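Local coordinates for protein metagenomic carboxyl esterase MGS0156 (Uncultured organism, PDB 5D8M) that probably hydrolyses carboxylic ester bonds, as a carboxyl esterase of the alpha/beta-hydrolase fold, at residues Ala133-Ile138 / His157-Val162; Phe204-Pro209 / Gly218-Asp223; Glu255-Ile260 / Asn296-Ala301. All blocks are in the same frame, centred on the assembly; numbering follows the deposited sequence. Where two conformers were deposited one is given.

Contact 1 of 3, residues Ala133-Ile138 / His157-Val162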
loop_
_atom_site.group_PDB
_atom_site.type_symbol
_atom_site.label_atom_id
_atom_site.label_comp_id
_atom_site.label_asym_id
_atom_site.label_seq_id
_atom_site.Cartn_x
_atom_site.Cartn_y
_atom_site.Cartn_z
ATOM N N ALA A 133 16.665 -1.446 1.479
ATOM C CA ALA A 133 17.678 -2.094 0.652
ATOM C C ALA A 133 17.738 -3.603 0.901
ATOM O O ALA A 133 17.828 -4.405 -0.041
ATOM C CB ALA A 133 19.051 -1.472 0.883
ATOM N N ARG A 134 17.707 -3.987 2.172
ATOM C CA ARG A 134 17.734 -5.393 2.515
ATOM C C ARG A 134 16.470 -6.125 1.993
ATOM O O ARG A 134 16.555 -7.244 1.472
ATOM C CB ARG A 134 17.880 -5.558 4.026
ATOM C CG ARG A 134 18.104 -7.005 4.424
ATOM C CD ARG A 134 18.539 -7.134 5.869
ATOM N NE ARG A 134 19.031 -8.481 6.171
ATOM C CZ ARG A 134 19.506 -8.838 7.361
ATOM N NH1 ARG A 134 19.531 -7.954 8.351
ATOM N NH2 ARG A 134 19.951 -10.070 7.563
ATOM N N ASN A 135 15.311 -5.480 2.096
ATOM C CA ASN A 135 14.068 -6.096 1.621
ATOM C C ASN A 135 13.978 -6.124 0.104
ATOM O O ASN A 135 13.402 -7.046 -0.468
ATOM C CB ASN A 135 12.853 -5.373 2.203
ATOM C CG ASN A 135 12.592 -5.769 3.635
ATOM O OD1 ASN A 135 13.169 -6.729 4.126
ATOM N ND2 ASN A 135 11.707 -5.054 4.302
ATOM N N ALA A 136 14.537 -5.108 -0.540
ATOM C CA ALA A 136 14.612 -5.062 -1.999
ATOM C C ALA A 136 15.359 -6.277 -2.550
ATOM O O ALA A 136 14.987 -6.819 -3.590
ATOM C CB ALA A 136 15.288 -3.772 -2.455
ATOM N N ALA A 137 16.420 -6.702 -1.867
ATOM C CA ALA A 137 17.151 -7.874 -2.332
ATOM C C ALA A 137 16.311 -9.151 -2.181
ATOM O O ALA A 137 16.378 -10.058 -3.016
ATOM C CB ALA A 137 18.490 -8.001 -1.597
ATOM N N ILE A 138 15.528 -9.225 -1.111
ATOM C CA ILE A 138 14.622 -10.351 -0.899
ATOM C C ILE A 138 13.619 -10.451 -2.053
ATOM O O ILE A 138 13.396 -11.531 -2.622
ATOM C CB ILE A 138 13.879 -10.206 0.460
ATOM C CG1 ILE A 138 14.882 -10.432 1.589
ATOM C CG2 ILE A 138 12.682 -11.176 0.546
ATOM C CD1 ILE A 138 14.361 -10.084 3.013
ATOM N N HIS A 157 1.852 -2.780 0.226
ATOM C CA HIS A 157 1.204 -2.046 1.303
ATOM C C HIS A 157 2.270 -1.336 2.139
ATOM O O HIS A 157 3.320 -1.923 2.457
ATOM C CB HIS A 157 0.367 -3.006 2.180
ATOM C CG HIS A 157 -0.311 -2.346 3.349
ATOM N ND1 HIS A 157 -0.080 -2.729 4.652
ATOM C CD2 HIS A 157 -1.225 -1.348 3.406
ATOM C CE1 HIS A 157 -0.828 -2.002 5.463
ATOM N NE2 HIS A 157 -1.537 -1.161 4.732
ATOM N N SER A 158 2.000 -0.072 2.462
ATOM C CA SER A 158 2.844 0.662 3.394
ATOM C C SER A 158 4.314 0.713 2.939
ATOM O O SER A 158 4.633 1.092 1.821
ATOM C CB SER A 158 2.723 0.013 4.770
ATOM O OG SER A 158 3.325 0.797 5.783
ATOM N N LYS A 159 5.209 0.280 3.822
ATOM C CA LYS A 159 6.638 0.263 3.487
ATOM C C LYS A 159 6.967 -0.688 2.316
ATOM O O LYS A 159 8.000 -0.545 1.637
ATOM C CB LYS A 159 7.461 -0.112 4.731
ATOM C CG LYS A 159 8.987 -0.057 4.505
ATOM C CD LYS A 159 9.762 -0.193 5.814
ATOM C CE LYS A 159 11.216 -0.589 5.547
ATOM N NZ LYS A 159 11.287 -2.000 4.974
ATOM N N GLY A 160 6.099 -1.668 2.083
ATOM C CA GLY A 160 6.311 -2.605 0.983
ATOM C C GLY A 160 6.413 -1.921 -0.363
ATOM O O GLY A 160 7.140 -2.363 -1.268
ATOM N N ALA A 161 5.680 -0.819 -0.501
ATOM C CA ALA A 161 5.698 -0.073 -1.746
ATOM C C ALA A 161 7.079 0.479 -2.040
ATOM O O ALA A 161 7.522 0.461 -3.179
ATOM C CB ALA A 161 4.664 1.073 -1.701
ATOM N N VAL A 162 7.774 0.968 -1.022
ATOM C CA VAL A 162 9.064 1.572 -1.301
ATOM C C VAL A 162 10.171 0.540 -1.239
ATOM O O VAL A 162 11.185 0.730 -1.891
ATOM C CB VAL A 162 9.352 2.752 -0.365
ATOM C CG1 VAL A 162 8.321 3.856 -0.653
ATOM C CG2 VAL A 162 9.275 2.341 1.080
#

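Contact 2 of 3, residues Phe204-Pro209 / Gly218-Asp223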
loop_
_atom_site.group_PDB
_atom_site.type_symbol
_atom_site.label_atom_id
_atom_site.label_comp_id
_atom_site.label_asym_id
_atom_site.label_seq_id
_atom_site.Cartn_x
_atom_site.Cartn_y
_atom_site.Cartn_z
ATOM N N PHE A 204 15.309 0.320 20.549
ATOM C CA PHE A 204 14.834 -0.788 21.363
ATOM C C PHE A 204 13.813 -1.640 20.591
ATOM O O PHE A 204 13.837 -2.868 20.650
ATOM C CB PHE A 204 14.229 -0.259 22.661
ATOM C CG PHE A 204 13.001 -0.996 23.095
ATOM C CD1 PHE A 204 13.101 -2.251 23.680
ATOM C CD2 PHE A 204 11.741 -0.433 22.922
ATOM C CE1 PHE A 204 11.970 -2.936 24.072
ATOM C CE2 PHE A 204 10.597 -1.113 23.322
ATOM C CZ PHE A 204 10.714 -2.368 23.895
ATOM N N ALA A 205 12.917 -0.981 19.863
ATOM C CA ALA A 205 11.910 -1.680 19.081
ATOM C C ALA A 205 12.571 -2.508 17.979
ATOM O O ALA A 205 12.122 -3.605 17.646
ATOM C CB ALA A 205 10.923 -0.689 18.477
ATOM N N GLU A 206 13.635 -1.960 17.408
ATOM C CA GLU A 206 14.350 -2.641 16.335
ATOM C C GLU A 206 15.011 -3.926 16.817
ATOM O O GLU A 206 15.024 -4.916 16.102
ATOM C CB GLU A 206 15.402 -1.713 15.733
ATOM C CG GLU A 206 14.823 -0.653 14.812
ATOM C CD GLU A 206 14.800 -1.091 13.359
ATOM O OE1 GLU A 206 15.032 -2.299 13.094
ATOM O OE2 GLU A 206 14.569 -0.214 12.494
ATOM N N SER A 207 15.525 -3.914 18.042
ATOM C CA SER A 207 16.434 -4.958 18.490
ATOM C C SER A 207 15.842 -5.963 19.481
ATOM O O SER A 207 16.499 -6.951 19.833
ATOM C CB SER A 207 17.671 -4.313 19.109
ATOM O OG SER A 207 17.308 -3.427 20.155
HETATM N N MSE A 208 14.619 -5.730 19.943
HETATM C CA MSE A 208 14.069 -6.629 20.951
HETATM C C MSE A 208 13.705 -7.977 20.327
HETATM O O MSE A 208 13.200 -8.038 19.207
HETATM C CB MSE A 208 12.858 -6.002 21.645
HETATM C CG MSE A 208 11.701 -5.686 20.732
HETATM SE SE MSE A 208 10.113 -5.259 21.766
HETATM C CE MSE A 208 10.058 -6.899 22.818
ATOM N N PRO A 209 13.980 -9.066 21.056
ATOM C CA PRO A 209 13.741 -10.429 20.568
ATOM C C PRO A 209 12.254 -10.725 20.386
ATOM O O PRO A 209 11.461 -10.559 21.308
ATOM C CB PRO A 209 14.348 -11.306 21.668
ATOM C CG PRO A 209 14.291 -10.454 22.884
ATOM C CD PRO A 209 14.530 -9.054 22.423
ATOM N N GLY A 218 20.424 -0.787 14.129
ATOM C CA GLY A 218 20.186 0.624 14.367
ATOM C C GLY A 218 18.713 0.964 14.278
ATOM O O GLY A 218 17.901 0.423 15.025
ATOM N N THR A 219 18.371 1.855 13.350
ATOM C CA THR A 219 16.979 2.158 13.060
ATOM C C THR A 219 16.709 2.016 11.561
ATOM O O THR A 219 15.984 2.825 10.986
ATOM C CB THR A 219 16.596 3.579 13.504
ATOM O OG1 THR A 219 17.426 4.527 12.816
ATOM C CG2 THR A 219 16.774 3.740 15.020
ATOM N N GLU A 220 17.280 0.982 10.942
ATOM C CA GLU A 220 17.231 0.811 9.481
ATOM C C GLU A 220 15.815 0.866 8.878
ATOM O O GLU A 220 15.588 1.503 7.842
ATOM C CB GLU A 220 17.921 -0.509 9.078
ATOM C CG GLU A 220 17.336 -1.807 9.685
ATOM C CD GLU A 220 18.062 -3.084 9.184
ATOM O OE1 GLU A 220 18.843 -3.681 9.955
ATOM O OE2 GLU A 220 17.845 -3.497 8.021
ATOM N N ALA A 221 14.864 0.214 9.524
ATOM C CA ALA A 221 13.490 0.176 9.027
ATOM C C ALA A 221 12.837 1.575 9.028
ATOM O O ALA A 221 12.221 1.999 8.034
ATOM C CB ALA A 221 12.663 -0.796 9.867
ATOM N N LEU A 222 12.990 2.290 10.141
ATOM C CA LEU A 222 12.436 3.644 10.253
ATOM C C LEU A 222 13.189 4.652 9.399
ATOM O O LEU A 222 12.584 5.580 8.872
ATOM C CB LEU A 222 12.428 4.129 11.712
ATOM C CG LEU A 222 11.253 3.637 12.562
ATOM C CD1 LEU A 222 9.930 3.739 11.811
ATOM C CD2 LEU A 222 11.510 2.199 12.987
ATOM N N ASP A 223 14.503 4.485 9.248
ATOM C CA ASP A 223 15.270 5.357 8.348
ATOM C C ASP A 223 14.673 5.362 6.942
ATOM O O ASP A 223 14.683 6.373 6.234
ATOM C CB ASP A 223 16.723 4.907 8.257
ATOM C CG ASP A 223 17.479 5.090 9.555
ATOM O OD1 ASP A 223 16.986 5.799 10.455
ATOM O OD2 ASP A 223 18.573 4.501 9.672
#

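Contact 3 of 3, residues Glu255-Ile260 / Asn296-Ala301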
loop_
_atom_site.group_PDB
_atom_site.type_symbol
_atom_site.label_atom_id
_atom_site.label_comp_id
_atom_site.label_asym_id
_atom_site.label_seq_id
_atom_site.Cartn_x
_atom_site.Cartn_y
_atom_site.Cartn_z
ATOM N N GLU A 255 -13.707 8.343 13.736
ATOM C CA GLU A 255 -14.490 7.311 14.398
ATOM C C GLU A 255 -14.463 5.961 13.663
ATOM O O GLU A 255 -14.729 4.934 14.275
ATOM C CB GLU A 255 -15.941 7.779 14.595
ATOM C CG GLU A 255 -16.809 7.789 13.360
ATOM C CD GLU A 255 -18.282 8.047 13.687
ATOM O OE1 GLU A 255 -19.144 7.757 12.825
ATOM O OE2 GLU A 255 -18.583 8.539 14.799
ATOM N N GLU A 256 -14.142 5.957 12.369
ATOM C CA GLU A 256 -13.987 4.690 11.642
ATOM C C GLU A 256 -12.524 4.277 11.512
ATOM O O GLU A 256 -12.169 3.411 10.704
ATOM C CB GLU A 256 -14.637 4.778 10.261
ATOM C CG GLU A 256 -16.164 4.983 10.317
ATOM C CD GLU A 256 -16.910 3.882 11.096
ATOM O OE1 GLU A 256 -16.449 2.716 11.111
ATOM O OE2 GLU A 256 -17.976 4.183 11.694
ATOM N N THR A 257 -11.678 4.891 12.326
ATOM C CA THR A 257 -10.258 4.583 12.378
ATOM C C THR A 257 -10.021 3.726 13.643
ATOM O O THR A 257 -10.544 4.049 14.701
ATOM C CB THR A 257 -9.399 5.893 12.403
ATOM O OG1 THR A 257 -9.545 6.612 11.158
ATOM C CG2 THR A 257 -7.923 5.596 12.631
ATOM N N SER A 258 -9.285 2.623 13.503
ATOM C CA SER A 258 -8.996 1.711 14.616
ATOM C C SER A 258 -8.426 2.403 15.850
ATOM O O SER A 258 -7.596 3.291 15.727
ATOM C CB SER A 258 -7.998 0.616 14.168
ATOM O OG SER A 258 -8.573 -0.246 13.211
ATOM N N ALA A 259 -8.860 1.959 17.030
ATOM C CA ALA A 259 -8.441 2.574 18.286
ATOM C C ALA A 259 -6.922 2.716 18.350
ATOM O O ALA A 259 -6.415 3.773 18.676
ATOM C CB ALA A 259 -8.955 1.769 19.465
ATOM N N ILE A 260 -6.208 1.661 17.972
ATOM C CA ILE A 260 -4.761 1.631 18.104
ATOM C C ILE A 260 -4.122 2.725 17.237
ATOM O O ILE A 260 -3.048 3.232 17.561
ATOM C CB ILE A 260 -4.180 0.231 17.721
ATOM C CG1 ILE A 260 -2.731 0.096 18.187
ATOM C CG2 ILE A 260 -4.316 -0.053 16.217
ATOM C CD1 ILE A 260 -2.614 -0.289 19.637
ATOM N N ASN A 296 -12.057 4.109 1.691
ATOM C CA ASN A 296 -12.586 4.585 2.958
ATOM C C ASN A 296 -12.271 3.574 4.062
ATOM O O ASN A 296 -13.090 2.726 4.411
ATOM C CB ASN A 296 -14.108 4.816 2.843
ATOM C CG ASN A 296 -14.668 5.590 4.018
ATOM O OD1 ASN A 296 -13.982 5.785 5.046
ATOM N ND2 ASN A 296 -15.931 6.017 3.893
ATOM N N ALA A 297 -11.071 3.672 4.610
ATOM C CA ALA A 297 -10.524 2.623 5.441
ATOM C C ALA A 297 -9.279 3.185 6.109
ATOM O O ALA A 297 -8.618 4.060 5.522
ATOM C CB ALA A 297 -10.165 1.367 4.564
ATOM N N ASP A 298 -8.910 2.668 7.281
ATOM C CA ASP A 298 -7.679 3.138 7.901
ATOM C C ASP A 298 -6.521 2.284 7.364
ATOM O O ASP A 298 -6.724 1.395 6.545
ATOM C CB ASP A 298 -7.764 3.139 9.460
ATOM C CG ASP A 298 -7.909 1.723 10.078
ATOM O OD1 ASP A 298 -7.371 0.731 9.523
ATOM O OD2 ASP A 298 -8.514 1.609 11.175
ATOM N N HIS A 299 -5.313 2.581 7.817
ATOM C CA HIS A 299 -4.102 1.968 7.285
ATOM C C HIS A 299 -4.140 0.443 7.257
ATOM O O HIS A 299 -3.690 -0.174 6.296
ATOM C CB HIS A 299 -2.901 2.438 8.110
ATOM C CG HIS A 299 -1.583 2.104 7.494
ATOM N ND1 HIS A 299 -1.130 2.705 6.337
ATOM C CD2 HIS A 299 -0.619 1.226 7.869
ATOM C CE1 HIS A 299 0.063 2.224 6.039
ATOM N NE2 HIS A 299 0.391 1.321 6.946
ATOM N N LEU A 300 -4.682 -0.167 8.306
ATOM C CA LEU A 300 -4.682 -1.630 8.398
ATOM C C LEU A 300 -5.882 -2.265 7.709
ATOM O O LEU A 300 -5.776 -3.307 7.048
ATOM C CB LEU A 300 -4.625 -2.042 9.872
ATOM C CG LEU A 300 -3.302 -1.668 10.523
ATOM C CD1 LEU A 300 -3.331 -2.081 12.003
ATOM C CD2 LEU A 300 -2.120 -2.318 9.802
ATOM N N ALA A 301 -7.024 -1.616 7.800
ATOM C CA ALA A 301 -8.244 -2.187 7.214
ATOM C C ALA A 301 -8.142 -2.355 5.699
ATOM O O ALA A 301 -8.699 -3.283 5.124
ATOM C CB ALA A 301 -9.451 -1.320 7.565
HETATM O O HOH W 1 -11.143 1.546 8.948
HETATM O O HOH W 2 -7.892 -1.866 10.843
#

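Contact 1 of 3, residues Ala133-Ile138 / His157-Val162
Asn135 and Lys159 meet at the polar ends of two side chains that cross at about a right angle, with Asn135 ND2 3.2 Å from Lys159 NZ. Both atoms are donors, so no hydrogen bond joins them. What draws them together is a common acceptor, Asp163, one turn further along the lysine's helix: Lys159 NZ forms a salt bridge with its OD1 and Asn135 ND2 a hydrogen bond with its OD2. The lysine chain runs out straight from the helix and turns only at its last bond (chi4 -67°), which places the ammonium beside the amide.

Further hydrogen bonds fix both groups from the loop that leads into helix 132-143. Asn135 OD1 accepts from Gly127 N, which settles which end of the amide faces the lysine, and Lys159 NZ also donates to Trp130 O.

Backbone bonds shape the turn just before Lys159. Gly160 N donates to His157 O at 2.8 Å, and between them Ser158 holds a strained conformation (phi 57°, psi -126°), the hallmark of a nucleophile elbow. In the conformer modelled here its hydroxyl makes at most a weak, doubtful hydrogen bond with His299 NE2, a pairing consistent with a catalytic serine and histidine.

The chemistry is that of a buried polar cluster, in which one carboxylate probably offsets the lysine's charge and reconciles two donors that could not bond to each other.

Contact 2 of 3, residues Phe204-Pro209 / Gly218-Asp223
Glu206 reaches from the last turn of helix 199-207 to the start of helix 220-223 and carries nearly all of this contact. Its CB already lies 3.4 Å from Gly218 O, and CG passes the same carbonyl oxygen. At the next bond the chain bends sharply (chi2 -93°), laying CD alongside the backbone of Thr219, 3.9 Å from Thr219 CA. The two carboxylate oxygens then part company. OE1 turns to the aliphatic part of Glu220, 4.1 Å from Glu220 CG, whereas OE2 enters the helix start and accepts a hydrogen bond from Ala221 N at 3.0 Å. This bond uses the syn lone pair of OE2 and is noticeably bent, with an N-H...O angle of 139°. Ala221 CB lies 3.3 Å from Glu206 OE2, and Leu222 CD2 approaches the same oxygen more loosely. A negative carboxylate at the N-terminal end of this short helix would probably be stabilised by the helix dipole and by the N-H that bonds it.

The carboxylate of Glu220 stays apart from that of Glu206, its OE1 being held by Glu217 N and its OE2 by Gly131 N. Within the second segment, Thr219 OG1 donates to Asp223 OD1 at 2.7 Å, meeting the carboxylate from above its plane.

Both helices belong to the region between strands 178-184 and 244-248. Leu95, in the loop after strand 87-92, packs on Ala221 and Leu222, and the Cys99-Cys213 disulfide ties that loop to the linker joining the two helices. Arg129 touches Glu206 and binds the carbonyl oxygens of Ala205 and Met208.

Contact 3 of 3, residues Glu255-Ile260 / Asn296-Ala301
Asp298 OD2 is gripped twice by Ser258. The backbone N of Ser258 donates at 2.7 Å with a nearly straight N-H...O angle of 163°, approaching OD2 almost along its C-O axis, while Ser258 OG donates at 2.8 Å to the syn lone pair of the same oxygen. With its OG beside its own backbone N (chi1 -67°), the serine presents both donors to one acceptor. The hydroxyl is further engaged by Lys319 N and by a water.

The other carboxylate oxygen serves its own segment. Asp298 OD1 accepts from Ala301 N at 2.9 Å, three residues on, forming an Asx motif, and receives a weak bond from Leu300 N. The same water donates both to Ser258 OG and to Asp298 OD1 and so bridges the two residues. With both oxygens bound in this way, the carboxylate has little freedom to rotate. A second water joins the backbones, donating to Glu256 O at 2.8 Å and accepting from Asp298 N. Apolar contact is slight: Thr257 CG2 rests 4.0 Å from Asp298 CB.

Asp298 directly precedes His299, whose ND1 is hydrogen-bonded to Asp276 OD2. Together with the serine of the nucleophile elbow, this arrangement is consistent with a Ser-His-Asp catalytic triad, and the Asx motif of Asp298 spans the backbone that carries the histidine and probably helps to set its course.

The two segments are loops that follow neighbouring parallel strands of the central sheet, 244-248 and 290-293. The first leads into helix 262-269, and the second precedes helix 312-316; Ser318, just after helix 312-316, binds Ala259 N.

Overall arrangement
The contacts follow one another along the chain, each closing before the next opens. Contacts 1 and 3 use segments that follow strands of the parallel alpha/beta-hydrolase sheet, whereas contact 2 lies in the helical region between strands 178-184 and 244-248. Contacts 1 and 2 have centres about 15 Å apart and touch where Lys159 CE, from the start of helix 159-170, packs 3.7 Å from Ala221 O of helix 220-223. Contact 3, across the chain's centre and about 23 Å from contact 1, meets it through His157 and His299. Contacts 2 and 3, with centres about 25 Å apart, do not touch. The elbow after strand 151-157 and the histidine loop after strand 290-293 thus converge on the probable active site.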